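Local coordinates for designed helical repeat protein (Synthetic construct, PDB 5CWQ) that is a de novo designed helical repeat protein, made to explore the range of repeat architectures built from stacked helices, with no function assigned, at residues L17-A20 with R21-S24. Numbering follows the deposited sequence. Where two conformers were deposited one is given.
Sequences LQEA and RKRS
The Arg-21 side chain crosses that of Leu-17 at a slant, one turn further on in helix 5-30, the first helix of this designed helical repeat protein. This is a local alpha-helical contact between neighbouring turns. Four successive i to i+4 backbone bonds join the turns, from Arg-21 N to Leu-17 O (2.9 Å) through Ser-24 N to Ala-20 O (2.8 Å).

Leu-17 packs against the flat of the Arg-21 guanidinium. Arg-21 runs extended from CG to NE, which carries its guanidinium back over Leu-17. Leu-17 CD2 sits over the centre of one guanidinium face, 3.8 Å from Arg-21 NH2. Lys-69 of helix 60-86 also touches both side chains.

The same guanidinium has a polar partner at its edge. Arg-21 NH1 gives a weak, bent bond to Gln-18 OE1 (2.9 Å, 124°). The amide and guanidinium planes are nearly perpendicular. A leucine in place of Arg-21 would probably leave Gln-18 OE1 without this donor and the Leu-17 methyl without its flat cover. In the conformer given, Lys-22 NZ makes a weak salt bridge to Glu-19 OE2 (3.2 Å).

Arg-23 bends at chi3 (-65°), laying its guanidinium over the backbone, with Glu-19 O above the centre of one face. Its NH2 makes a salt bridge to Glu-42 of helix 33-57. In the Ser-24 conformer given, OG hydrogen-bonds with Glu-43 OE2 of that helix and lies 2.7 Å from Ala-20 O.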
loop_
_atom_site.group_PDB
_atom_site.type_symbol
_atom_site.label_atom_id
_atom_site.label_comp_id
_atom_site.label_asym_id
_atom_site.label_seq_id
_atom_site.Cartn_x
_atom_site.Cartn_y
_atom_site.Cartn_z
ATOM N N LEU A 17 -1.581 -16.415 2.937
ATOM C CA LEU A 17 -0.361 -15.918 3.565
ATOM C C LEU A 17 0.713 -17.000 3.629
ATOM O O LEU A 17 1.882 -16.743 3.340
ATOM C CB LEU A 17 -0.665 -15.395 4.971
ATOM C CG LEU A 17 0.525 -14.944 5.824
ATOM C CD1 LEU A 17 1.304 -13.828 5.141
ATOM C CD2 LEU A 17 0.047 -14.498 7.196
ATOM N N GLN A 18 0.311 -18.208 4.011
ATOM C CA GLN A 18 1.247 -19.318 4.144
ATOM C C GLN A 18 1.809 -19.734 2.789
ATOM O O GLN A 18 2.998 -20.026 2.666
ATOM C CB GLN A 18 0.568 -20.510 4.822
ATOM C CG GLN A 18 0.282 -20.299 6.303
ATOM C CD GLN A 18 1.541 -20.100 7.128
ATOM O OE1 GLN A 18 1.610 -19.197 7.963
ATOM N NE2 GLN A 18 2.540 -20.947 6.904
ATOM N N GLU A 19 0.954 -19.762 1.772
ATOM C CA GLU A 19 1.394 -20.098 0.423
ATOM C C GLU A 19 2.344 -19.032 -0.113
ATOM O O GLU A 19 3.318 -19.345 -0.799
ATOM C CB GLU A 19 0.194 -20.257 -0.513
ATOM C CG GLU A 19 -0.573 -21.560 -0.323
ATOM C CD GLU A 19 0.251 -22.787 -0.677
ATOM O OE1 GLU A 19 1.309 -22.634 -1.325
ATOM O OE2 GLU A 19 -0.158 -23.906 -0.304
ATOM N N ALA A 20 2.060 -17.772 0.203
ATOM C CA ALA A 20 2.912 -16.667 -0.222
ATOM C C ALA A 20 4.257 -16.727 0.496
ATOM O O ALA A 20 5.287 -16.365 -0.071
ATOM C CB ALA A 20 2.225 -15.333 0.038
ATOM N N ARG A 21 4.239 -17.189 1.744
ATOM C CA ARG A 21 5.459 -17.324 2.533
ATOM C C ARG A 21 6.360 -18.412 1.964
ATOM O O ARG A 21 7.583 -18.278 1.959
ATOM C CB ARG A 21 5.128 -17.633 3.995
ATOM C CG ARG A 21 4.801 -16.410 4.837
ATOM C CD ARG A 21 4.347 -16.807 6.233
ATOM N NE ARG A 21 4.137 -15.649 7.100
ATOM C CZ ARG A 21 3.567 -15.704 8.301
ATOM N NH1 ARG A 21 3.134 -16.861 8.787
ATOM N NH2 ARG A 21 3.420 -14.597 9.018
ATOM N N LYS A 22 5.753 -19.496 1.492
ATOM C CA LYS A 22 6.508 -20.590 0.895
ATOM C C LYS A 22 7.059 -20.178 -0.466
ATOM O O LYS A 22 8.191 -20.511 -0.811
ATOM C CB LYS A 22 5.633 -21.840 0.766
ATOM C CG LYS A 22 5.643 -22.722 2.009
ATOM C CD LYS A 22 4.250 -23.202 2.387
ATOM C CE LYS A 22 3.632 -24.072 1.306
ATOM N NZ LYS A 22 2.270 -24.531 1.692
ATOM N N ARG A 23 6.257 -19.446 -1.233
ATOM C CA ARG A 23 6.703 -18.924 -2.521
ATOM C C ARG A 23 7.815 -17.903 -2.306
ATOM O O ARG A 23 8.734 -17.791 -3.117
ATOM C CB ARG A 23 5.540 -18.297 -3.292
ATOM C CG ARG A 23 4.590 -19.311 -3.913
ATOM C CD ARG A 23 3.612 -18.646 -4.869
ATOM N NE ARG A 23 2.712 -17.718 -4.183
ATOM C CZ ARG A 23 1.514 -18.038 -3.697
ATOM N NH1 ARG A 23 1.040 -19.274 -3.811
ATOM N NH2 ARG A 23 0.783 -17.112 -3.093
ATOM N N SER A 24 7.727 -17.155 -1.209
ATOM C CA SER A 24 8.760 -16.188 -0.860
ATOM C C SER A 24 10.075 -16.896 -0.561
ATOM O O SER A 24 11.142 -16.441 -0.968
ATOM C CB SER A 24 8.336 -15.346 0.346
ATOM O OG SER A 24 7.240 -14.504 0.028
#